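PDB 2PJZ: ABC transporter ATP-binding protein from Sulfolobus tokodaii, which probably binds and hydrolyses ATP as the nucleotide-binding component of an ABC transporter, possibly one that carries cobalt. Local coordinates for residues A[96-99]-A[104-107]; A[109-114]-A[138-143]; A[113-118]-A[164-169]; A[134-139]-A[157-162]. All coordinates share one frame; numbering follows the deposited sequence.

Interaction 1: residues A[96-99]-A[104-107]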
loop_
_atom_site.group_PDB
_atom_site.type_symbol
_atom_site.label_atom_id
_atom_site.label_comp_id
_atom_site.label_asym_id
_atom_site.label_seq_id
_atom_site.Cartn_x
_atom_site.Cartn_y
_atom_site.Cartn_z
ATOM N N LEU A 96 -0.441 -21.894 9.989
ATOM C CA LEU A 96 -1.686 -21.138 10.226
ATOM C C LEU A 96 -2.294 -20.602 8.927
ATOM O O LEU A 96 -3.490 -20.762 8.677
ATOM C CB LEU A 96 -1.463 -19.982 11.211
ATOM C CG LEU A 96 -2.677 -19.042 11.356
ATOM C CD1 LEU A 96 -3.963 -19.747 11.887
ATOM C CD2 LEU A 96 -2.321 -17.808 12.218
ATOM N N TYR A 97 -1.467 -19.981 8.090
ATOM C CA TYR A 97 -1.976 -19.346 6.865
ATOM C C TYR A 97 -2.436 -20.333 5.796
ATOM O O TYR A 97 -3.316 -20.011 4.991
ATOM C CB TYR A 97 -1.019 -18.250 6.356
ATOM C CG TYR A 97 -1.366 -16.970 7.076
ATOM C CD1 TYR A 97 -0.978 -16.754 8.392
ATOM C CD2 TYR A 97 -2.189 -16.021 6.471
ATOM C CE1 TYR A 97 -1.383 -15.606 9.085
ATOM C CE2 TYR A 97 -2.582 -14.867 7.146
ATOM C CZ TYR A 97 -2.182 -14.670 8.442
ATOM O OH TYR A 97 -2.586 -13.530 9.100
ATOM N N GLU A 98 -1.883 -21.549 5.821
ATOM C CA GLU A 98 -2.387 -22.631 4.962
ATOM C C GLU A 98 -3.882 -22.862 5.183
ATOM O O GLU A 98 -4.621 -23.105 4.231
ATOM C CB GLU A 98 -1.627 -23.945 5.215
ATOM C CG GLU A 98 -0.179 -23.964 4.699
ATOM C CD GLU A 98 0.518 -25.274 5.028
ATOM O OE1 GLU A 98 -0.131 -26.326 4.834
ATOM O OE2 GLU A 98 1.692 -25.253 5.478
ATOM N N GLU A 99 -4.317 -22.791 6.436
ATOM C CA GLU A 99 -5.742 -22.939 6.775
ATOM C C GLU A 99 -6.539 -21.635 6.710
ATOM O O GLU A 99 -7.639 -21.603 6.153
ATOM C CB GLU A 99 -5.877 -23.535 8.174
ATOM C CG GLU A 99 -5.310 -24.941 8.260
ATOM C CD GLU A 99 -5.928 -25.845 7.211
ATOM O OE1 GLU A 99 -7.183 -25.967 7.191
ATOM O OE2 GLU A 99 -5.165 -26.411 6.399
ATOM N N ASP A 104 -0.524 -21.689 -0.117
ATOM C CA ASP A 104 0.115 -22.835 -0.770
ATOM C C ASP A 104 1.583 -22.865 -0.353
ATOM O O ASP A 104 2.350 -21.984 -0.727
ATOM C CB ASP A 104 0.029 -22.648 -2.279
ATOM C CG ASP A 104 0.651 -23.808 -3.054
ATOM O OD1 ASP A 104 -0.119 -24.595 -3.626
ATOM O OD2 ASP A 104 1.882 -23.948 -3.069
ATOM N N ARG A 105 1.964 -23.859 0.449
ATOM C CA ARG A 105 3.322 -23.924 1.000
ATOM C C ARG A 105 4.366 -23.954 -0.098
ATOM O O ARG A 105 5.381 -23.287 0.020
ATOM C CB ARG A 105 3.496 -25.136 1.926
ATOM C CG ARG A 105 4.931 -25.293 2.479
ATOM C CD ARG A 105 5.007 -26.471 3.442
ATOM N NE ARG A 105 4.424 -26.137 4.744
ATOM C CZ ARG A 105 5.093 -25.594 5.754
ATOM N NH1 ARG A 105 6.375 -25.285 5.619
ATOM N NH2 ARG A 105 4.469 -25.322 6.894
ATOM N N ASP A 106 4.119 -24.720 -1.166
ATOM C CA ASP A 106 5.095 -24.841 -2.255
ATOM C C ASP A 106 5.346 -23.482 -2.912
ATOM O O ASP A 106 6.489 -23.127 -3.209
ATOM C CB ASP A 106 4.620 -25.851 -3.316
ATOM C CG ASP A 106 4.943 -27.320 -2.949
ATOM O OD1 ASP A 106 5.475 -27.602 -1.861
ATOM O OD2 ASP A 106 4.651 -28.202 -3.780
ATOM N N LEU A 107 4.269 -22.729 -3.155
ATOM C CA LEU A 107 4.383 -21.393 -3.758
ATOM C C LEU A 107 5.145 -20.480 -2.811
ATOM O O LEU A 107 6.021 -19.748 -3.253
ATOM C CB LEU A 107 3.007 -20.771 -4.083
ATOM C CG LEU A 107 2.972 -19.346 -4.660
ATOM C CD1 LEU A 107 3.886 -19.229 -5.874
ATOM C CD2 LEU A 107 1.541 -18.890 -5.029
#
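Glu98 sets its CG beside the backbone N and anti to the carbonyl carbon (chi1 -71°), then runs on extended, while Arg105 starts with CG anti to the backbone N and bends at chi3 (-77°). The two chains, one from helix 90-100 and one from the first turn of helix 105-114, cross obliquely and form a salt bridge. Its centre is a single oxygen: Glu98 OE2 accepts from Arg105 NE at 3.0 Å and, more weakly, from Arg105 NH2 at 3.1 Å. The oxygen lies near the guanidinium plane at the edge carrying these two nitrogens; Arg105 NE meets it from above the carboxylate plane, and the two planes stand 79° apart. This is therefore not the coplanar pairing in which two nitrogens face two oxygens. Arginine suits the place because its remaining surfaces also find partners: NH1 bonds Asn91 OD1, and the cation packs on Tyr95. A leucine here would probably leave the Glu98 carboxylate without its positive mate and Asn91 OD1 without this donor. Asp104 serves as the N-cap of helix 105-114, a role suited to its short acidic chain; its OD2 accepts from Leu107 N at 2.7 Å and so satisfies an amide of the first turn. Since both bonds to OE2 are bent, and NE meets it from above the carboxylate plane, the link probably rests more on charge attraction than on straight, directional hydrogen bonds, as fits a partly exposed position at the surface of the protein.

Interaction 2: residues A[109-114]-A[138-143]; sequences LEMLKA and RTSLAL
Two helices of the alpha-helical subdomain of this ABC-type ATPase, 105-114 and 131-144, pack together where Met111 meets Ser140 and Leu143. The CA atoms of Met111 and Ser140 come within 6.5 Å, an approach permitted by the small serine side chain. Met111 holds CG anti to its carbonyl carbon (chi1 -62°) and continues extended, which carries SD to the Ser140 backbone and CE on to Leu143. Its SD is 3.6 Å from Ser140 O, a van der Waals contact, and its CB is 3.9 Å from Ser140 OG. That hydroxyl is turned back onto its own helix and bonds Leu136 O, which satisfies a polar atom in a buried place and lets serine present little more than its slim bulk to the methionine. Helix 131-144 begins within the sequence LSAGQ, a variant of the LSGGQ signature motif, so helix 105-114 packs on the later turns of the helix that leads out of it. Further along, the methyl CE of Met111 rests 3.7 Å from Leu143 CB, the two side chains crossing at about a right angle. Methionine suits the site because its long, unbranched chain can reach Leu143 past the Ser140 backbone. An alanine in its place would probably open a gap beside Leu143 and Ser140 O. Tyr170, from helix 161-173, also packs on Met111, while Phe108 touches Ser140 from one turn earlier on helix 105-114.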
loop_
_atom_site.group_PDB
_atom_site.type_symbol
_atom_site.label_atom_id
_atom_site.label_comp_id
_atom_site.label_asym_id
_atom_site.label_seq_id
_atom_site.Cartn_x
_atom_site.Cartn_y
_atom_site.Cartn_z
ATOM N N LEU A 109 7.415 -21.344 -0.610
ATOM C CA LEU A 109 8.818 -21.774 -0.654
ATOM C C LEU A 109 9.493 -21.337 -1.931
ATOM O O LEU A 109 10.675 -20.959 -1.921
ATOM C CB LEU A 109 8.924 -23.293 -0.446
ATOM C CG LEU A 109 8.506 -23.839 0.927
ATOM C CD1 LEU A 109 8.687 -25.368 1.036
ATOM C CD2 LEU A 109 9.236 -23.140 2.079
ATOM N N GLU A 110 8.748 -21.369 -3.033
ATOM C CA GLU A 110 9.228 -20.875 -4.327
ATOM C C GLU A 110 9.608 -19.381 -4.271
ATOM O O GLU A 110 10.660 -18.978 -4.779
ATOM C CB GLU A 110 8.177 -21.169 -5.409
ATOM C CG GLU A 110 8.344 -20.417 -6.713
ATOM C CD GLU A 110 7.145 -20.557 -7.649
ATOM O OE1 GLU A 110 6.486 -21.620 -7.622
ATOM O OE2 GLU A 110 6.855 -19.587 -8.399
ATOM N N MET A 111 8.756 -18.565 -3.641
ATOM C CA MET A 111 9.051 -17.150 -3.412
ATOM C C MET A 111 10.289 -16.957 -2.533
ATOM O O MET A 111 11.155 -16.154 -2.851
ATOM C CB MET A 111 7.827 -16.460 -2.751
ATOM C CG MET A 111 6.550 -16.458 -3.605
ATOM S SD MET A 111 5.103 -15.763 -2.688
ATOM C CE MET A 111 3.939 -15.714 -4.079
ATOM N N LEU A 112 10.379 -17.690 -1.430
ATOM C CA LEU A 112 11.554 -17.554 -0.543
ATOM C C LEU A 112 12.845 -17.872 -1.318
ATOM O O LEU A 112 13.827 -17.124 -1.260
ATOM C CB LEU A 112 11.434 -18.463 0.678
ATOM C CG LEU A 112 10.497 -18.154 1.829
ATOM C CD1 LEU A 112 10.855 -19.040 3.011
ATOM C CD2 LEU A 112 10.584 -16.684 2.214
ATOM N N LYS A 113 12.811 -18.959 -2.083
ATOM C CA LYS A 113 13.947 -19.363 -2.921
ATOM C C LYS A 113 14.320 -18.317 -3.994
ATOM O O LYS A 113 15.499 -17.963 -4.127
ATOM C CB LYS A 113 13.701 -20.747 -3.534
ATOM C CG LYS A 113 14.872 -21.233 -4.402
ATOM C CD LYS A 113 14.512 -22.479 -5.163
ATOM C CE LYS A 113 15.643 -22.836 -6.141
ATOM N NZ LYS A 113 15.366 -24.135 -6.825
ATOM N N ALA A 114 13.331 -17.794 -4.727
ATOM C CA ALA A 114 13.568 -16.686 -5.646
ATOM C C ALA A 114 14.180 -15.460 -4.973
ATOM O O ALA A 114 14.988 -14.750 -5.581
ATOM C CB ALA A 114 12.281 -16.313 -6.411
ATOM N N ARG A 138 6.523 -11.369 5.048
ATOM C CA ARG A 138 5.104 -11.008 5.203
ATOM C C ARG A 138 4.386 -10.788 3.858
ATOM O O ARG A 138 3.226 -11.214 3.665
ATOM C CB ARG A 138 4.974 -9.773 6.124
ATOM C CG ARG A 138 5.175 -10.128 7.616
ATOM C CD ARG A 138 5.011 -8.882 8.532
ATOM N NE ARG A 138 6.182 -7.993 8.497
ATOM C CZ ARG A 138 6.223 -6.804 7.897
ATOM N NH1 ARG A 138 5.157 -6.292 7.272
ATOM N NH2 ARG A 138 7.348 -6.096 7.943
ATOM N N THR A 139 5.062 -10.143 2.918
ATOM C CA THR A 139 4.499 -9.994 1.567
ATOM C C THR A 139 4.337 -11.372 0.888
ATOM O O THR A 139 3.307 -11.664 0.261
ATOM C CB THR A 139 5.326 -9.007 0.709
ATOM O OG1 THR A 139 5.299 -7.709 1.318
ATOM C CG2 THR A 139 4.730 -8.878 -0.703
ATOM N N SER A 140 5.334 -12.234 1.053
ATOM C CA SER A 140 5.281 -13.573 0.491
ATOM C C SER A 140 4.128 -14.378 1.112
ATOM O O SER A 140 3.376 -15.042 0.397
ATOM C CB SER A 140 6.639 -14.281 0.677
ATOM O OG SER A 140 7.634 -13.622 -0.071
ATOM N N LEU A 141 3.968 -14.309 2.427
ATOM C CA LEU A 141 2.798 -14.941 3.080
ATOM C C LEU A 141 1.448 -14.424 2.514
ATOM O O LEU A 141 0.518 -15.212 2.252
ATOM C CB LEU A 141 2.842 -14.699 4.590
ATOM C CG LEU A 141 3.922 -15.462 5.380
ATOM C CD1 LEU A 141 4.120 -14.787 6.722
ATOM C CD2 LEU A 141 3.560 -16.953 5.576
ATOM N N ALA A 142 1.346 -13.108 2.360
ATOM C CA ALA A 142 0.120 -12.513 1.804
ATOM C C ALA A 142 -0.170 -13.073 0.390
ATOM O O ALA A 142 -1.310 -13.418 0.074
ATOM C CB ALA A 142 0.225 -11.005 1.776
ATOM N N LEU A 143 0.865 -13.160 -0.447
ATOM C CA LEU A 143 0.675 -13.528 -1.854
ATOM C C LEU A 143 0.544 -15.012 -2.102
ATOM O O LEU A 143 -0.057 -15.421 -3.115
ATOM C CB LEU A 143 1.793 -12.962 -2.738
ATOM C CG LEU A 143 1.954 -11.432 -2.734
ATOM C CD1 LEU A 143 3.166 -11.082 -3.528
ATOM C CD2 LEU A 143 0.735 -10.686 -3.287
#

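Interaction 3: residues A[113-118]-A[164-169]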
loop_
_atom_site.group_PDB
_atom_site.type_symbol
_atom_site.label_atom_id
_atom_site.label_comp_id
_atom_site.label_asym_id
_atom_site.label_seq_id
_atom_site.Cartn_x
_atom_site.Cartn_y
_atom_site.Cartn_z
ATOM N N LYS A 113 12.811 -18.959 -2.083
ATOM C CA LYS A 113 13.947 -19.363 -2.921
ATOM C C LYS A 113 14.320 -18.317 -3.994
ATOM O O LYS A 113 15.499 -17.963 -4.127
ATOM C CB LYS A 113 13.701 -20.747 -3.534
ATOM C CG LYS A 113 14.872 -21.233 -4.402
ATOM C CD LYS A 113 14.512 -22.479 -5.163
ATOM C CE LYS A 113 15.643 -22.836 -6.141
ATOM N NZ LYS A 113 15.366 -24.135 -6.825
ATOM N N ALA A 114 13.331 -17.794 -4.727
ATOM C CA ALA A 114 13.568 -16.686 -5.646
ATOM C C ALA A 114 14.180 -15.460 -4.973
ATOM O O ALA A 114 14.988 -14.750 -5.581
ATOM C CB ALA A 114 12.281 -16.313 -6.411
ATOM N N LEU A 115 13.829 -15.231 -3.707
ATOM C CA LEU A 115 14.317 -14.079 -2.923
ATOM C C LEU A 115 15.688 -14.337 -2.278
ATOM O O LEU A 115 16.217 -13.479 -1.546
ATOM C CB LEU A 115 13.302 -13.699 -1.825
ATOM C CG LEU A 115 11.996 -13.006 -2.279
ATOM C CD1 LEU A 115 10.912 -13.065 -1.183
ATOM C CD2 LEU A 115 12.265 -11.561 -2.751
ATOM N N LYS A 116 16.238 -15.526 -2.540
ATOM C CA LYS A 116 17.496 -15.973 -1.929
ATOM C C LYS A 116 17.482 -15.716 -0.422
ATOM O O LYS A 116 18.403 -15.107 0.136
ATOM C CB LYS A 116 18.693 -15.307 -2.617
ATOM C CG LYS A 116 18.762 -15.599 -4.102
ATOM C CD LYS A 116 19.773 -14.693 -4.811
ATOM C CE LYS A 116 19.766 -14.925 -6.321
ATOM N NZ LYS A 116 19.638 -16.383 -6.657
ATOM N N LEU A 117 16.382 -16.129 0.204
ATOM C CA LEU A 117 16.244 -16.189 1.649
ATOM C C LEU A 117 16.278 -17.681 1.940
ATOM O O LEU A 117 15.490 -18.453 1.370
ATOM C CB LEU A 117 14.901 -15.611 2.123
ATOM C CG LEU A 117 14.539 -14.142 1.894
ATOM C CD1 LEU A 117 13.104 -13.857 2.345
ATOM C CD2 LEU A 117 15.497 -13.220 2.618
ATOM N N GLY A 118 17.204 -18.073 2.813
ATOM C CA GLY A 118 17.535 -19.477 3.021
ATOM C C GLY A 118 16.428 -20.329 3.605
ATOM O O GLY A 118 15.513 -19.824 4.246
ATOM N N ARG A 164 13.834 -6.255 -4.345
ATOM C CA ARG A 164 12.700 -5.415 -4.730
ATOM C C ARG A 164 12.117 -5.840 -6.074
ATOM O O ARG A 164 10.887 -5.880 -6.261
ATOM C CB ARG A 164 13.091 -3.951 -4.791
ATOM C CG ARG A 164 13.187 -3.267 -3.441
ATOM C CD ARG A 164 13.716 -1.871 -3.616
ATOM N NE ARG A 164 13.422 -1.052 -2.445
ATOM C CZ ARG A 164 13.430 0.278 -2.425
ATOM N NH1 ARG A 164 13.744 0.973 -3.513
ATOM N NH2 ARG A 164 13.135 0.916 -1.305
ATOM N N HIS A 165 13.009 -6.140 -7.016
ATOM C CA HIS A 165 12.616 -6.616 -8.327
ATOM C C HIS A 165 11.971 -7.981 -8.305
ATOM O O HIS A 165 10.997 -8.219 -9.031
ATOM C CB HIS A 165 13.822 -6.579 -9.272
ATOM C CG HIS A 165 14.040 -5.224 -9.858
ATOM N ND1 HIS A 165 14.560 -4.179 -9.124
ATOM C CD2 HIS A 165 13.713 -4.714 -11.069
ATOM C CE1 HIS A 165 14.595 -3.094 -9.877
ATOM N NE2 HIS A 165 14.070 -3.387 -11.055
ATOM N N VAL A 166 12.497 -8.873 -7.476
ATOM C CA VAL A 166 11.915 -10.202 -7.304
ATOM C C VAL A 166 10.493 -10.116 -6.697
ATOM O O VAL A 166 9.538 -10.691 -7.245
ATOM C CB VAL A 166 12.842 -11.132 -6.486
ATOM C CG1 VAL A 166 12.144 -12.445 -6.178
ATOM C CG2 VAL A 166 14.129 -11.424 -7.292
ATOM N N ILE A 167 10.348 -9.363 -5.607
ATOM C CA ILE A 167 9.040 -9.265 -4.947
ATOM C C ILE A 167 8.017 -8.515 -5.823
ATOM O O ILE A 167 6.842 -8.825 -5.796
ATOM C CB ILE A 167 9.149 -8.679 -3.504
ATOM C CG1 ILE A 167 7.916 -9.050 -2.657
ATOM C CG2 ILE A 167 9.362 -7.164 -3.535
ATOM C CD1 ILE A 167 7.747 -10.515 -2.405
ATOM N N SER A 168 8.482 -7.556 -6.621
ATOM C CA SER A 168 7.616 -6.807 -7.528
ATOM C C SER A 168 7.007 -7.734 -8.572
ATOM O O SER A 168 5.849 -7.585 -8.928
ATOM C CB SER A 168 8.379 -5.675 -8.212
ATOM O OG SER A 168 7.519 -4.877 -9.001
ATOM N N ARG A 169 7.800 -8.685 -9.055
ATOM C CA ARG A 169 7.320 -9.678 -10.014
ATOM C C ARG A 169 6.165 -10.473 -9.392
ATOM O O ARG A 169 5.145 -10.699 -10.037
ATOM C CB ARG A 169 8.482 -10.568 -10.549
ATOM C CG ARG A 169 9.394 -9.760 -11.558
ATOM C CD ARG A 169 10.837 -10.319 -11.961
ATOM N NE ARG A 169 11.568 -9.261 -12.715
ATOM C CZ ARG A 169 12.804 -8.793 -12.449
ATOM N NH1 ARG A 169 13.543 -9.330 -11.478
ATOM N NH2 ARG A 169 13.324 -7.795 -13.181
#
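Leu115 and Val166 make the close part of this contact: Leu115 CD2 sits 3.5 Å from Val166 CG1, with the two side chains set at an oblique angle. Val166 CG1 is anti to its backbone N (chi1 173°), and the branched end reaches the backbone as well: CG1 is 3.7 Å and CG2 3.8 Å from Ala114 O, so both methyls of the valine face this carbonyl oxygen. Beta-branching suits the place, since two methyls held on a short stem can spread over the end of the opposing helix. The packing thins on both flanks. Toward the surface, partly exposed Ala114 gives its single methyl CB to Val166 CG1 at 3.9 Å. On the buried flank, Leu115 CD1 approaches Ile167 CD1 at a looser 4.2 Å. Helix 105-114 closes here with a Schellman motif: Lys116 takes positive phi, its N bonds Lys113 O, and Leu117 N probably bonds Leu112 O; the lysine is exposed at the turn. Inward, Leu115 and Ile167 both lie on Leu136 of helix 131-144, which joins the contact from a third direction. Helix 161-173, the source of Val166, forms the crossover of a beta-alpha-beta unit between the parallel strands 149-153 and 177-182.

Interaction 4: residues A[134-139]-A[157-162]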
loop_
_atom_site.group_PDB
_atom_site.type_symbol
_atom_site.label_atom_id
_atom_site.label_comp_id
_atom_site.label_asym_id
_atom_site.label_seq_id
_atom_site.Cartn_x
_atom_site.Cartn_y
_atom_site.Cartn_z
ATOM N N SER A 134 11.720 -9.327 7.209
ATOM C CA SER A 134 10.359 -9.357 7.777
ATOM C C SER A 134 9.302 -8.988 6.723
ATOM O O SER A 134 8.324 -9.736 6.543
ATOM C CB SER A 134 10.249 -8.399 8.969
ATOM O OG SER A 134 8.926 -8.389 9.498
ATOM N N VAL A 135 9.497 -7.849 6.046
ATOM C CA VAL A 135 8.551 -7.421 4.990
ATOM C C VAL A 135 8.516 -8.382 3.802
ATOM O O VAL A 135 7.442 -8.646 3.248
ATOM C CB VAL A 135 8.690 -5.929 4.551
ATOM C CG1 VAL A 135 9.866 -5.697 3.570
ATOM C CG2 VAL A 135 7.387 -5.452 3.880
ATOM N N LEU A 136 9.669 -8.925 3.415
ATOM C CA LEU A 136 9.665 -9.894 2.317
ATOM C C LEU A 136 8.900 -11.125 2.690
ATOM O O LEU A 136 8.089 -11.617 1.882
ATOM C CB LEU A 136 11.091 -10.269 1.867
ATOM C CG LEU A 136 11.790 -9.140 1.093
ATOM C CD1 LEU A 136 13.299 -9.458 0.936
ATOM C CD2 LEU A 136 11.132 -8.881 -0.252
ATOM N N VAL A 137 9.128 -11.626 3.904
ATOM C CA VAL A 137 8.392 -12.819 4.383
ATOM C C VAL A 137 6.873 -12.527 4.475
ATOM O O VAL A 137 6.035 -13.325 3.989
ATOM C CB VAL A 137 8.975 -13.346 5.718
ATOM C CG1 VAL A 137 8.040 -14.368 6.411
ATOM C CG2 VAL A 137 10.369 -13.963 5.469
ATOM N N ARG A 138 6.523 -11.369 5.048
ATOM C CA ARG A 138 5.104 -11.008 5.203
ATOM C C ARG A 138 4.386 -10.788 3.858
ATOM O O ARG A 138 3.226 -11.214 3.665
ATOM C CB ARG A 138 4.974 -9.773 6.124
ATOM C CG ARG A 138 5.175 -10.128 7.616
ATOM C CD ARG A 138 5.011 -8.882 8.532
ATOM N NE ARG A 138 6.182 -7.993 8.497
ATOM C CZ ARG A 138 6.223 -6.804 7.897
ATOM N NH1 ARG A 138 5.157 -6.292 7.272
ATOM N NH2 ARG A 138 7.348 -6.096 7.943
ATOM N N THR A 139 5.062 -10.143 2.918
ATOM C CA THR A 139 4.499 -9.994 1.567
ATOM C C THR A 139 4.337 -11.372 0.888
ATOM O O THR A 139 3.307 -11.664 0.261
ATOM C CB THR A 139 5.326 -9.007 0.709
ATOM O OG1 THR A 139 5.299 -7.709 1.318
ATOM C CG2 THR A 139 4.730 -8.878 -0.703
ATOM N N GLU A 157 10.296 -1.174 1.414
ATOM C CA GLU A 157 11.106 -0.397 2.339
ATOM C C GLU A 157 12.114 -1.306 3.032
ATOM O O GLU A 157 11.774 -2.401 3.444
ATOM C CB GLU A 157 10.216 0.361 3.320
ATOM C CG GLU A 157 10.964 1.320 4.212
ATOM C CD GLU A 157 10.087 2.428 4.781
ATOM O OE1 GLU A 157 8.843 2.288 4.810
ATOM O OE2 GLU A 157 10.658 3.454 5.210
ATOM N N ASN A 158 13.384 -0.877 3.097
ATOM C CA ASN A 158 14.451 -1.708 3.702
ATOM C C ASN A 158 14.787 -2.988 2.903
ATOM O O ASN A 158 15.445 -3.914 3.415
ATOM C CB ASN A 158 14.098 -2.051 5.167
ATOM C CG ASN A 158 13.746 -0.816 5.985
ATOM O OD1 ASN A 158 14.492 0.177 5.992
ATOM N ND2 ASN A 158 12.595 -0.858 6.663
ATOM N N VAL A 159 14.352 -3.034 1.648
ATOM C CA VAL A 159 14.603 -4.168 0.774
ATOM C C VAL A 159 15.618 -3.751 -0.308
ATOM O O VAL A 159 15.438 -2.726 -0.953
ATOM C CB VAL A 159 13.302 -4.682 0.107
ATOM C CG1 VAL A 159 13.634 -5.767 -0.892
ATOM C CG2 VAL A 159 12.338 -5.228 1.174
ATOM N N ASP A 160 16.673 -4.548 -0.493
ATOM C CA ASP A 160 17.729 -4.201 -1.460
ATOM C C ASP A 160 17.155 -4.236 -2.876
ATOM O O ASP A 160 16.135 -4.878 -3.108
ATOM C CB ASP A 160 18.943 -5.135 -1.321
ATOM C CG ASP A 160 18.715 -6.510 -1.943
ATOM O OD1 ASP A 160 17.963 -7.314 -1.379
ATOM O OD2 ASP A 160 19.318 -6.824 -2.979
ATOM N N ALA A 161 17.807 -3.549 -3.820
ATOM C CA ALA A 161 17.291 -3.440 -5.184
ATOM C C ALA A 161 16.930 -4.752 -5.867
ATOM O O ALA A 161 15.863 -4.845 -6.495
ATOM C CB ALA A 161 18.246 -2.604 -6.081
ATOM N N ALA A 162 17.796 -5.759 -5.761
ATOM C CA ALA A 162 17.559 -7.040 -6.423
ATOM C C ALA A 162 16.292 -7.722 -5.906
ATOM O O ALA A 162 15.462 -8.185 -6.692
ATOM C CB ALA A 162 18.786 -7.974 -6.278
#
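Val159 supplies most of the apolar contact, its two methyls meeting Val135 and Leu136 on helix 131-144. The tightest pair is Val135 CG1 and Val159 CG2 at 3.5 Å, closer than carbons usually pack. Val135 places CG1 between its backbone N and carbonyl carbon (chi1 79°), a crowded position that directs this methyl at Val159. Leu136 and Val159 reach toward each other tip to tip, with Leu136 CD2 4.0 Å from Val159 CG1. One contact is to the backbone: Val135 CG1 lies 3.8 Å from Glu157 O. No polar bond crosses between the segments; some run within one, others go outside, as from Arg138 NH1 to Asn79 O. Arg138 holds Ser134 OG side-on, through NE at 2.9 Å and NH2 at 3.2 Å, in the guanidinium plane, while Val135 CA lies over one face of that group. Asp160 N-caps helix 161-173 through a weak bond from Ala162 N to its OD2. Glu157 turns its carboxylate elsewhere, to His183. By its place after strand 149-153, the turn 157-160 probably corresponds to the D-loop of ABC ATPases. The mutual hold of the segments thus rests on close apolar fit, suited to the compact, branched ends of valine and leucine.

From the N terminus, interaction 1 closes a short turn between helices 90-100 and 105-114, finished before the others open. Helix 105-114 then continues into interactions 2 and 3, which share Lys113 and Ala114: interaction 2 loops to helix 131-144, and interaction 3 makes a longer closure to helix 161-173. Interaction 4 begins on helix 131-144, where interaction 2 ends, and its whole span falls within that of interaction 3. The span of interaction 2 crosses those of interactions 3 and 4, overlapping each without enclosing it. Interactions 2, 3 and 4 touch one another, with centres about 8 to 10 Å apart. Together they tie the helical subdomain to the crossover helix beside the mixed sheet.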